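Local structure of hemin ABC transporter, periplasmic hemin-binding protein HutB (Vibrio cholerae, 5KHL) at residues Asp80-Asp85 against Ile96-Ile101; Gly109-Ile114 against Lys129-Val134; Leu155-Gly160 against Val208-Arg213; Thr170-Ile175 against His248-Gly253. The protein binds heme in the periplasm and probably hands it to the membrane components of an ABC importer for uptake into the cell. All coordinates share one frame; numbering follows the deposited sequence.

Contact 1: residues Asp80-Asp85 against Ile96-Ile101; sequences DEMGPD and IQVNVI
Met82 and Asp80 make the contact with strand 97-100, and both do so through carbon atoms. The thioether methyl of Met82 does the touching: CE lies 3.9 Å from Val98 CG1 and 4.0 Å from Val100 CG2, so it sits against two valines, two residues apart, on the same side of the strand. The same methyl comes 3.7 Å from the backbone O of Asn99, between them. An unbranched, flexible methionine suits this place. Its chain runs out extended and then bends at the sulfur (chi3 -65°), which turns CE along the strand and lets it slide past Val98. Farther along, Val100 CG1 packs on the start of the loop, 3.6 Å from Asp80 CA and 3.7 Å from Asp80 CB.

Behind this first layer, Met82 also touches Leu76 of the neighbouring strand 75-78 and Ala22. Val98 rests on Leu91 and Arg92 of helix 85-93, and strand 97-100 is itself held by backbone bonds to Thr74 and Leu76. Glu81 points away from the strand and forms a salt bridge with Arg61. No hydrogen bond joins the loop to residues 96-101, so the loop is held to this edge strand of a parallel sheet by van der Waals contact.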
loop_
_atom_site.group_PDB
_atom_site.type_symbol
_atom_site.label_atom_id
_atom_site.label_comp_id
_atom_site.label_asym_id
_atom_site.label_seq_id
_atom_site.Cartn_x
_atom_site.Cartn_y
_atom_site.Cartn_z
ATOM N N ASP A 80 -0.261 -11.803 7.255
ATOM C CA ASP A 80 -0.968 -12.690 8.165
ATOM C C ASP A 80 -2.398 -12.905 7.705
ATOM O O ASP A 80 -3.173 -13.572 8.369
ATOM C CB ASP A 80 -0.958 -12.127 9.588
ATOM C CG ASP A 80 -1.715 -10.818 9.696
ATOM O OD1 ASP A 80 -1.980 -10.183 8.649
ATOM O OD2 ASP A 80 -2.041 -10.417 10.828
ATOM N N GLU A 81 -2.741 -12.308 6.573
ATOM C CA GLU A 81 -4.052 -12.483 5.969
ATOM C C GLU A 81 -4.101 -13.647 4.959
ATOM O O GLU A 81 -5.178 -14.001 4.475
ATOM C CB GLU A 81 -4.484 -11.195 5.276
ATOM C CG GLU A 81 -4.886 -10.105 6.219
ATOM C CD GLU A 81 -5.264 -8.838 5.484
ATOM O OE1 GLU A 81 -6.059 -8.050 6.041
ATOM O OE2 GLU A 81 -4.783 -8.635 4.343
ATOM N N MET A 82 -2.940 -14.204 4.617
ATOM C CA MET A 82 -2.900 -15.350 3.729
ATOM C C MET A 82 -3.818 -16.391 4.313
ATOM O O MET A 82 -3.845 -16.576 5.529
ATOM C CB MET A 82 -1.500 -15.935 3.589
ATOM C CG MET A 82 -0.551 -15.158 2.742
ATOM S SD MET A 82 0.892 -16.188 2.521
ATOM C CE MET A 82 1.532 -16.319 4.208
ATOM N N GLY A 83 -4.578 -17.053 3.453
ATOM C CA GLY A 83 -5.516 -18.054 3.904
ATOM C C GLY A 83 -6.198 -18.653 2.696
ATOM O O GLY A 83 -5.843 -18.324 1.561
ATOM N N PRO A 84 -7.185 -19.531 2.930
ATOM C CA PRO A 84 -7.618 -19.927 4.275
ATOM C C PRO A 84 -6.590 -20.793 5.012
ATOM O O PRO A 84 -5.639 -21.303 4.401
ATOM C CB PRO A 84 -8.902 -20.709 4.005
ATOM C CG PRO A 84 -8.687 -21.293 2.684
ATOM C CD PRO A 84 -7.949 -20.242 1.894
ATOM N N ASP A 85 -6.769 -20.924 6.322
ATOM C CA ASP A 85 -5.773 -21.597 7.129
ATOM C C ASP A 85 -5.665 -23.064 6.751
ATOM O O ASP A 85 -4.586 -23.644 6.801
ATOM C CB ASP A 85 -6.087 -21.438 8.610
ATOM C CG ASP A 85 -5.055 -20.588 9.314
ATOM O OD1 ASP A 85 -5.122 -19.346 9.189
ATOM O OD2 ASP A 85 -4.161 -21.159 9.973
ATOM N N ILE A 96 6.218 -26.991 2.418
ATOM C CA ILE A 96 6.391 -25.630 1.923
ATOM C C ILE A 96 6.618 -24.650 3.083
ATOM O O ILE A 96 5.836 -24.621 4.039
ATOM C CB ILE A 96 5.162 -25.141 1.121
ATOM C CG1 ILE A 96 4.524 -26.274 0.293
ATOM C CG2 ILE A 96 5.535 -23.934 0.284
ATOM C CD1 ILE A 96 5.176 -26.540 -1.030
ATOM N N GLN A 97 7.668 -23.837 3.004
ATOM C CA GLN A 97 7.856 -22.782 4.001
ATOM C C GLN A 97 6.774 -21.707 3.842
ATOM O O GLN A 97 6.664 -21.057 2.793
ATOM C CB GLN A 97 9.250 -22.154 3.897
ATOM C CG GLN A 97 10.297 -22.741 4.840
ATOM C CD GLN A 97 11.438 -21.766 5.132
ATOM O OE1 GLN A 97 11.277 -20.804 5.889
ATOM N NE2 GLN A 97 12.596 -22.013 4.527
ATOM N N VAL A 98 5.971 -21.521 4.884
ATOM C CA VAL A 98 4.929 -20.509 4.837
ATOM C C VAL A 98 5.328 -19.327 5.724
ATOM O O VAL A 98 5.222 -19.392 6.953
ATOM C CB VAL A 98 3.555 -21.086 5.262
ATOM C CG1 VAL A 98 2.484 -20.022 5.182
ATOM C CG2 VAL A 98 3.171 -22.273 4.373
ATOM N N ASN A 99 5.806 -18.261 5.079
ATOM C CA ASN A 99 6.325 -17.086 5.774
ATOM C C ASN A 99 5.339 -15.947 5.872
ATOM O O ASN A 99 5.059 -15.266 4.887
ATOM C CB ASN A 99 7.578 -16.560 5.090
ATOM C CG ASN A 99 8.610 -17.613 4.910
ATOM O OD1 ASN A 99 9.187 -18.103 5.884
ATOM N ND2 ASN A 99 8.861 -17.988 3.659
ATOM N N VAL A 100 4.830 -15.742 7.075
ATOM C CA VAL A 100 4.053 -14.566 7.388
ATOM C C VAL A 100 5.023 -13.426 7.676
ATOM O O VAL A 100 6.029 -13.594 8.380
ATOM C CB VAL A 100 3.112 -14.808 8.572
ATOM C CG1 VAL A 100 2.438 -13.485 9.016
ATOM C CG2 VAL A 100 2.085 -15.884 8.196
ATOM N N ILE A 101 4.700 -12.267 7.125
ATOM C CA ILE A 101 5.651 -11.196 6.953
ATOM C C ILE A 101 4.966 -9.901 7.394
ATOM O O ILE A 101 3.747 -9.886 7.525
ATOM C CB ILE A 101 6.122 -11.193 5.465
ATOM C CG1 ILE A 101 7.634 -11.230 5.389
ATOM C CG2 ILE A 101 5.450 -10.103 4.603
ATOM C CD1 ILE A 101 8.179 -12.539 5.829
#

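Contact 2: residues Gly109-Ile114 against Lys129-Val134; sequences GLLTRI and KLKENV
Ile114 turns CG1 beside its backbone N (chi1 -66°) and extends CD1 outward, while Val134 holds CG2 anti to its carbonyl carbon; the two side chains therefore reach toward each other, with Ile114 CD1 3.9 Å from Val134 CG2. The same isoleucine methyl lies 3.9 Å from Leu130 CD2, one helical turn earlier. Its other branch, CG2, packs 3.6 Å from Lys131 CG. A beta-branched residue suits this spot because its two arms serve different neighbours.

Val134 divides its work in a similar way: CG1 is 3.8 Å from Leu110 CD2 and 3.9 Å from Leu111 CD2. Leu110 meets it head on, whereas Leu111 slides past it and crosses the stem of Lys131. That lysine lends only its carbons to the interface, with CD 3.6 Å from Leu111 O. A bend at chi3 (-70°) helps carry NZ to its salt bridge with Asp115, so one side chain serves both the apolar seam and its polar margin.

Leu29 of helix 24-32 touches Ile114, and Leu256 and Leu259 of helix 256-269 touch Val134, which places the buried side of the seam. The axes lie 10.1 Å apart at 166°, the geometry of an antiparallel helical hairpin, built here from helices 107-120 and 125-143.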
loop_
_atom_site.group_PDB
_atom_site.type_symbol
_atom_site.label_atom_id
_atom_site.label_comp_id
_atom_site.label_asym_id
_atom_site.label_seq_id
_atom_site.Cartn_x
_atom_site.Cartn_y
_atom_site.Cartn_z
ATOM N N GLY A 109 7.841 -0.777 9.717
ATOM C CA GLY A 109 7.249 -1.975 9.175
ATOM C C GLY A 109 7.926 -2.294 7.850
ATOM O O GLY A 109 8.292 -3.437 7.607
ATOM N N LEU A 110 8.119 -1.273 7.015
ATOM C CA LEU A 110 8.832 -1.422 5.752
ATOM C C LEU A 110 10.272 -1.903 5.942
ATOM O O LEU A 110 10.718 -2.807 5.244
ATOM C CB LEU A 110 8.810 -0.096 4.980
ATOM C CG LEU A 110 9.639 -0.004 3.698
ATOM C CD1 LEU A 110 9.360 -1.202 2.774
ATOM C CD2 LEU A 110 9.348 1.304 2.963
ATOM N N LEU A 111 10.991 -1.301 6.881
ATOM C CA LEU A 111 12.374 -1.688 7.121
ATOM C C LEU A 111 12.443 -3.133 7.609
ATOM O O LEU A 111 13.329 -3.881 7.215
ATOM C CB LEU A 111 13.047 -0.753 8.139
ATOM C CG LEU A 111 13.178 0.732 7.799
ATOM C CD1 LEU A 111 13.674 1.495 9.013
ATOM C CD2 LEU A 111 14.099 0.969 6.625
ATOM N N THR A 112 11.503 -3.520 8.464
ATOM C CA THR A 112 11.392 -4.902 8.944
ATOM C C THR A 112 11.046 -5.885 7.804
ATOM O O THR A 112 11.604 -6.994 7.713
ATOM C CB THR A 112 10.307 -5.004 10.059
ATOM O OG1 THR A 112 10.648 -4.138 11.149
ATOM C CG2 THR A 112 10.171 -6.420 10.574
ATOM N N ARG A 113 10.122 -5.469 6.945
ATOM C CA ARG A 113 9.720 -6.263 5.791
ATOM C C ARG A 113 10.911 -6.532 4.873
ATOM O O ARG A 113 11.092 -7.649 4.382
ATOM C CB ARG A 113 8.590 -5.555 5.030
ATOM C CG ARG A 113 7.675 -6.493 4.222
ATOM C CD ARG A 113 6.229 -5.955 4.138
ATOM N NE ARG A 113 6.209 -4.618 3.586
ATOM C CZ ARG A 113 5.835 -3.529 4.238
ATOM N NH1 ARG A 113 5.397 -3.593 5.488
ATOM N NH2 ARG A 113 5.895 -2.371 3.617
ATOM N N ILE A 114 11.736 -5.510 4.665
ATOM C CA ILE A 114 12.928 -5.649 3.826
ATOM C C ILE A 114 13.861 -6.682 4.429
ATOM O O ILE A 114 14.419 -7.521 3.712
ATOM C CB ILE A 114 13.674 -4.295 3.641
ATOM C CG1 ILE A 114 12.813 -3.304 2.856
ATOM C CG2 ILE A 114 15.009 -4.483 2.903
ATOM C CD1 ILE A 114 13.433 -1.937 2.720
ATOM N N LYS A 129 21.705 -1.371 1.573
ATOM C CA LYS A 129 21.621 -0.351 0.539
ATOM C C LYS A 129 20.177 0.029 0.203
ATOM O O LYS A 129 19.902 1.188 -0.083
ATOM C CB LYS A 129 22.369 -0.800 -0.716
ATOM C CG LYS A 129 23.760 -0.168 -0.823
ATOM C CD LYS A 129 23.665 1.362 -0.701
ATOM C CE LYS A 129 25.025 2.037 -0.836
ATOM N NZ LYS A 129 24.848 3.495 -1.135
ATOM N N LEU A 130 19.258 -0.932 0.273
ATOM C CA LEU A 130 17.844 -0.648 -0.002
ATOM C C LEU A 130 17.163 0.027 1.194
ATOM O O LEU A 130 16.369 0.953 1.031
ATOM C CB LEU A 130 17.095 -1.928 -0.398
ATOM C CG LEU A 130 15.588 -1.720 -0.633
ATOM C CD1 LEU A 130 15.331 -0.853 -1.844
ATOM C CD2 LEU A 130 14.847 -3.028 -0.764
ATOM N N LYS A 131 17.469 -0.431 2.401
ATOM C CA LYS A 131 16.922 0.222 3.580
ATOM C C LYS A 131 17.468 1.635 3.645
ATOM O O LYS A 131 16.773 2.563 4.051
ATOM C CB LYS A 131 17.254 -0.552 4.852
ATOM C CG LYS A 131 16.727 -1.980 4.861
ATOM C CD LYS A 131 16.492 -2.484 6.277
ATOM C CE LYS A 131 17.782 -2.713 7.007
ATOM N NZ LYS A 131 17.490 -3.222 8.353
ATOM N N GLU A 132 18.707 1.791 3.200
ATOM C CA GLU A 132 19.332 3.100 3.146
ATOM C C GLU A 132 18.625 4.026 2.180
ATOM O O GLU A 132 18.383 5.181 2.513
ATOM C CB GLU A 132 20.805 2.993 2.757
ATOM C CG GLU A 132 21.708 2.619 3.905
ATOM C CD GLU A 132 23.118 2.346 3.435
ATOM O OE1 GLU A 132 23.485 2.893 2.370
ATOM O OE2 GLU A 132 23.849 1.583 4.115
ATOM N N ASN A 133 18.307 3.546 0.984
ATOM C CA ASN A 133 17.567 4.391 0.065
ATOM C C ASN A 133 16.222 4.738 0.667
ATOM O O ASN A 133 15.772 5.887 0.589
ATOM C CB ASN A 133 17.366 3.734 -1.296
ATOM C CG ASN A 133 16.658 4.661 -2.289
ATOM O OD1 ASN A 133 15.721 4.257 -2.986
ATOM N ND2 ASN A 133 17.106 5.917 -2.347
ATOM N N VAL A 134 15.601 3.744 1.298
ATOM C CA VAL A 134 14.298 3.946 1.905
ATOM C C VAL A 134 14.331 5.066 2.933
ATOM O O VAL A 134 13.441 5.936 2.950
ATOM C CB VAL A 134 13.776 2.663 2.571
ATOM C CG1 VAL A 134 12.722 2.996 3.606
ATOM C CG2 VAL A 134 13.208 1.721 1.520
#

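Contact 3: residues Leu155-Gly160 against Val208-Arg213; sequences LLLHEG and VLVSGR
Ser211 lays its CB against Leu156 CD1, 3.5 Å away, and sends its hydroxyl into the backbone of residues 155-157. OG accepts the N-H of Leu157 at 2.7 Å in a nearly straight bond (178°) and donates to Leu155 O at 3.0 Å. That carbonyl is gripped twice. Ser211 N approaches almost along the C=O direction, at 2.9 Å, while OG comes in at a steeper 129° and tilted out of the carbonyl plane. Serine suits the position because a short hydroxyl can both give and take: where strand 207-210 ends, it supplies the acceptor that a further backbone carbonyl would have offered.

Before this point the pairing is regular. Leu155 N binds Leu209 O at 2.8 Å, and Leu155 is bridged to Val210 in parallel register. Branched apolar side chains fill the face they share: Leu155 CD1 meets Val208 CG1 at 3.5 Å, and Leu157 CD1 crosses Val210 CG2 at about a right angle, 3.8 Å away. Val224 of helix 221-227 touches both Leu157 and Val210 and packs on part of this face.

Strands 152-156 and 207-210 are adjacent interior strands of a mixed five-stranded sheet, and the arrangement is that of parallel strands in an alpha/beta lobe of a periplasmic binding protein, with loops leaving their C-terminal ends.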
loop_
_atom_site.group_PDB
_atom_site.type_symbol
_atom_site.label_atom_id
_atom_site.label_comp_id
_atom_site.label_asym_id
_atom_site.label_seq_id
_atom_site.Cartn_x
_atom_site.Cartn_y
_atom_site.Cartn_z
ATOM N N LEU A 155 -9.828 9.784 1.044
ATOM C CA LEU A 155 -11.199 9.280 1.015
ATOM C C LEU A 155 -11.297 7.953 0.271
ATOM O O LEU A 155 -10.802 7.794 -0.853
ATOM C CB LEU A 155 -12.149 10.293 0.368
ATOM C CG LEU A 155 -12.332 11.643 1.061
ATOM C CD1 LEU A 155 -13.299 12.481 0.266
ATOM C CD2 LEU A 155 -12.795 11.493 2.507
ATOM N N LEU A 156 -11.927 6.993 0.926
ATOM C CA LEU A 156 -12.146 5.687 0.349
ATOM C C LEU A 156 -13.575 5.694 -0.121
ATOM O O LEU A 156 -14.493 5.611 0.695
ATOM C CB LEU A 156 -11.896 4.590 1.377
ATOM C CG LEU A 156 -11.571 3.193 0.863
ATOM C CD1 LEU A 156 -10.246 3.189 0.122
ATOM C CD2 LEU A 156 -11.527 2.216 2.022
ATOM N N LEU A 157 -13.761 5.844 -1.431
ATOM C CA LEU A 157 -15.097 5.979 -2.016
ATOM C C LEU A 157 -15.499 4.698 -2.740
ATOM O O LEU A 157 -14.672 4.085 -3.406
ATOM C CB LEU A 157 -15.141 7.174 -2.978
ATOM C CG LEU A 157 -14.641 8.519 -2.424
ATOM C CD1 LEU A 157 -14.497 9.584 -3.496
ATOM C CD2 LEU A 157 -15.550 9.025 -1.325
ATOM N N HIS A 158 -16.754 4.279 -2.583
ATOM C CA HIS A 158 -17.296 3.152 -3.358
ATOM C C HIS A 158 -18.687 3.473 -3.891
ATOM O O HIS A 158 -19.390 4.345 -3.371
ATOM C CB HIS A 158 -17.367 1.862 -2.528
ATOM C CG HIS A 158 -16.023 1.250 -2.238
ATOM N ND1 HIS A 158 -14.864 1.692 -2.812
ATOM C CD2 HIS A 158 -15.683 0.223 -1.414
ATOM C CE1 HIS A 158 -13.842 0.967 -2.360
ATOM N NE2 HIS A 158 -14.317 0.075 -1.518
ATOM N N GLU A 159 -19.079 2.756 -4.936
ATOM C CA GLU A 159 -20.413 2.895 -5.496
ATOM C C GLU A 159 -21.424 2.399 -4.459
ATOM O O GLU A 159 -21.340 1.262 -3.990
ATOM C CB GLU A 159 -20.527 2.121 -6.824
ATOM C CG GLU A 159 -19.791 2.754 -8.033
ATOM C CD GLU A 159 -18.263 2.840 -7.881
ATOM O OE1 GLU A 159 -17.688 2.206 -6.962
ATOM O OE2 GLU A 159 -17.633 3.554 -8.694
ATOM N N GLY A 160 -22.344 3.271 -4.059
ATOM C CA GLY A 160 -23.375 2.899 -3.105
ATOM C C GLY A 160 -22.943 2.693 -1.656
ATOM O O GLY A 160 -23.796 2.471 -0.792
ATOM N N VAL A 208 -7.663 16.486 -1.229
ATOM C CA VAL A 208 -8.224 15.178 -0.978
ATOM C C VAL A 208 -7.552 14.153 -1.898
ATOM O O VAL A 208 -7.382 14.391 -3.095
ATOM C CB VAL A 208 -9.748 15.200 -1.155
ATOM C CG1 VAL A 208 -10.329 13.793 -1.152
ATOM C CG2 VAL A 208 -10.369 16.069 -0.067
ATOM N N LEU A 209 -7.126 13.035 -1.317
ATOM C CA LEU A 209 -6.601 11.908 -2.090
ATOM C C LEU A 209 -7.689 10.832 -2.235
ATOM O O LEU A 209 -8.461 10.613 -1.296
ATOM C CB LEU A 209 -5.357 11.325 -1.419
ATOM C CG LEU A 209 -4.202 12.279 -1.113
ATOM C CD1 LEU A 209 -3.042 11.542 -0.423
ATOM C CD2 LEU A 209 -3.735 12.994 -2.386
ATOM N N VAL A 210 -7.757 10.155 -3.383
ATOM C CA VAL A 210 -8.874 9.231 -3.589
ATOM C C VAL A 210 -8.500 7.781 -3.849
ATOM O O VAL A 210 -7.574 7.491 -4.601
ATOM C CB VAL A 210 -9.779 9.698 -4.730
ATOM C CG1 VAL A 210 -10.382 8.517 -5.464
ATOM C CG2 VAL A 210 -10.882 10.582 -4.172
ATOM N N SER A 211 -9.279 6.911 -3.192
ATOM C CA SER A 211 -9.186 5.441 -3.158
ATOM C C SER A 211 -8.597 4.747 -4.380
ATOM O O SER A 211 -9.199 3.830 -4.946
ATOM C CB SER A 211 -10.585 4.864 -2.889
ATOM O OG SER A 211 -11.601 5.848 -3.053
ATOM N N GLY A 212 -7.391 5.149 -4.746
ATOM C CA GLY A 212 -6.781 4.651 -5.951
ATOM C C GLY A 212 -6.956 5.667 -7.055
ATOM O O GLY A 212 -7.909 6.435 -7.053
ATOM N N ARG A 213 -6.018 5.677 -7.996
ATOM C CA ARG A 213 -6.217 6.349 -9.268
ATOM C C ARG A 213 -7.382 5.640 -9.970
ATOM O O ARG A 213 -8.050 6.194 -10.847
ATOM C CB ARG A 213 -4.936 6.310 -10.117
ATOM C CG ARG A 213 -4.023 5.132 -9.799
ATOM C CD ARG A 213 -2.996 4.872 -10.899
ATOM N NE ARG A 213 -3.209 3.735 -11.822
ATOM C CZ ARG A 213 -4.282 2.942 -11.949
ATOM N NH1 ARG A 213 -4.258 1.975 -12.861
ATOM N NH2 ARG A 213 -5.371 3.077 -11.208
#

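Contact 4: residues Thr170-Ile175 against His248-Gly253; sequences TVPDTI and HALVGG
Val171 wedges into the curved loop 248-253, joining the first turn of helix 171-178 to the segment that leads into helix 256-269, near the middle of this periplasmic-binding-protein fold. The packing is closest around the valine. Its CG1 lies 3.3 Å from Ala249 O, and CG2 lies 3.5 Å from Gly253 CA and 3.6 Å from Leu250 O. With CG1 anti to the backbone N (chi1 -175°), its two methyls fan out inside the curve and touch different parts of it. Gly253, with no side chain, lets its CA come close to the valine methyl. The peptide bond before Gly253 is cis.

Around the side chain of Leu250 the fit is looser. Its CD1 is 4.1 Å from Pro172 CG, and its CD2 is 3.9 Å from Ile175 CD1; the leucine crosses both side chains at about a right angle. Phe154 touches Pro172 and Leu250 from the neighbouring sheet, and Ile175 continues onto Ala262 of helix 256-269. Val251, by contrast, turns away from the helix to an exposed position. No hydrogen bond crosses between the segments; Ala249 O, pressed by the valine methyl, instead accepts from Ser258 OG.

Proline suits the first turn of a helix, where its missing N-H costs no bond. The helix start is secured by Thr170 at the N-cap, whose OG1 accepts from Asp173 N at 3.0 Å.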
loop_
_atom_site.group_PDB
_atom_site.type_symbol
_atom_site.label_atom_id
_atom_site.label_comp_id
_atom_site.label_asym_id
_atom_site.label_seq_id
_atom_site.Cartn_x
_atom_site.Cartn_y
_atom_site.Cartn_z
ATOM N N THR A 170 -3.248 3.813 9.226
ATOM C CA THR A 170 -3.449 3.411 7.839
ATOM C C THR A 170 -2.268 3.851 6.974
ATOM O O THR A 170 -1.625 4.867 7.248
ATOM C CB THR A 170 -4.758 3.999 7.269
ATOM O OG1 THR A 170 -4.660 5.432 7.209
ATOM C CG2 THR A 170 -5.968 3.587 8.129
ATOM N N VAL A 171 -1.969 3.081 5.938
ATOM C CA VAL A 171 -0.942 3.499 4.992
ATOM C C VAL A 171 -1.238 4.906 4.422
ATOM O O VAL A 171 -0.322 5.707 4.289
ATOM C CB VAL A 171 -0.766 2.459 3.841
ATOM C CG1 VAL A 171 0.380 2.840 2.915
ATOM C CG2 VAL A 171 -0.531 1.087 4.417
ATOM N N PRO A 172 -2.511 5.221 4.094
ATOM C CA PRO A 172 -2.750 6.604 3.674
ATOM C C PRO A 172 -2.458 7.637 4.766
ATOM O O PRO A 172 -2.014 8.725 4.441
ATOM C CB PRO A 172 -4.233 6.599 3.303
ATOM C CG PRO A 172 -4.484 5.234 2.896
ATOM C CD PRO A 172 -3.696 4.391 3.837
ATOM N N ASP A 173 -2.665 7.304 6.033
ATOM C CA ASP A 173 -2.261 8.223 7.094
ATOM C C ASP A 173 -0.753 8.453 7.148
ATOM O O ASP A 173 -0.302 9.586 7.305
ATOM C CB ASP A 173 -2.723 7.737 8.460
ATOM C CG ASP A 173 -2.230 8.634 9.571
ATOM O OD1 ASP A 173 -1.397 8.192 10.384
ATOM O OD2 ASP A 173 -2.651 9.803 9.584
ATOM N N THR A 174 0.025 7.381 7.036
ATOM C CA THR A 174 1.477 7.491 7.105
ATOM C C THR A 174 2.008 8.343 5.942
ATOM O O THR A 174 2.907 9.190 6.117
ATOM C CB THR A 174 2.125 6.098 7.077
ATOM O OG1 THR A 174 1.677 5.339 8.198
ATOM C CG2 THR A 174 3.633 6.167 7.093
ATOM N N ILE A 175 1.417 8.147 4.765
ATOM C CA ILE A 175 1.847 8.845 3.561
ATOM C C ILE A 175 1.599 10.352 3.674
ATOM O O ILE A 175 2.441 11.150 3.271
ATOM C CB ILE A 175 1.149 8.257 2.306
ATOM C CG1 ILE A 175 1.788 6.904 1.973
ATOM C CG2 ILE A 175 1.197 9.222 1.094
ATOM C CD1 ILE A 175 0.991 6.093 0.946
ATOM N N HIS A 248 -1.888 0.525 -5.281
ATOM C CA HIS A 248 -0.869 -0.460 -4.940
ATOM C C HIS A 248 0.080 0.029 -3.857
ATOM O O HIS A 248 0.763 -0.776 -3.203
ATOM C CB HIS A 248 -0.080 -0.857 -6.190
ATOM C CG HIS A 248 -0.891 -1.644 -7.176
ATOM N ND1 HIS A 248 -1.567 -1.054 -8.218
ATOM C CD2 HIS A 248 -1.167 -2.968 -7.240
ATOM C CE1 HIS A 248 -2.213 -1.986 -8.902
ATOM N NE2 HIS A 248 -1.989 -3.152 -8.328
ATOM N N ALA A 249 0.115 1.346 -3.668
ATOM C CA ALA A 249 0.973 1.972 -2.662
ATOM C C ALA A 249 0.296 1.958 -1.308
ATOM O O ALA A 249 0.846 2.455 -0.328
ATOM C CB ALA A 249 1.316 3.405 -3.063
ATOM N N LEU A 250 -0.904 1.393 -1.261
ATOM C CA LEU A 250 -1.699 1.396 -0.043
ATOM C C LEU A 250 -1.851 -0.015 0.515
ATOM O O LEU A 250 -2.357 -0.210 1.625
ATOM C CB LEU A 250 -3.080 1.995 -0.310
ATOM C CG LEU A 250 -3.186 3.334 -1.042
ATOM C CD1 LEU A 250 -4.621 3.847 -0.972
ATOM C CD2 LEU A 250 -2.202 4.363 -0.506
ATOM N N VAL A 251 -1.405 -0.993 -0.262
ATOM C CA VAL A 251 -1.619 -2.398 0.063
ATOM C C VAL A 251 -0.345 -3.074 0.579
ATOM O O VAL A 251 0.714 -2.978 -0.039
ATOM C CB VAL A 251 -2.187 -3.159 -1.184
ATOM C CG1 VAL A 251 -1.604 -4.562 -1.324
ATOM C CG2 VAL A 251 -3.713 -3.203 -1.120
ATOM N N GLY A 252 -0.444 -3.719 1.737
ATOM C CA GLY A 252 0.646 -4.551 2.199
ATOM C C GLY A 252 1.580 -4.295 3.390
ATOM O O GLY A 252 2.201 -5.271 3.810
ATOM N N GLY A 253 1.765 -3.086 3.936
ATOM C CA GLY A 253 1.206 -1.812 3.530
ATOM C C GLY A 253 2.173 -0.714 3.072
ATOM O O GLY A 253 2.155 -0.385 1.886
#

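From the N terminus, contact 1 closes the short excursion through helix 85-93, returning the chain to the edge of the four-stranded parallel sheet. Contact 2 follows in series and closes the turn between helices 107-120 and 125-143; it touches contact 1 where Ile101 CG2 meets Arg113 CD. Helix 125-143 then leads to strand 152-156 in the second, mixed sheet. Contact 3 closes a 47-residue excursion that includes helix 171-178. Contact 4 opens inside that excursion and closes only at the loop before helix 256-269, so the two cross. Contact 4 also packs on contact 2, where Arg113 links helix 107-120 to that loop.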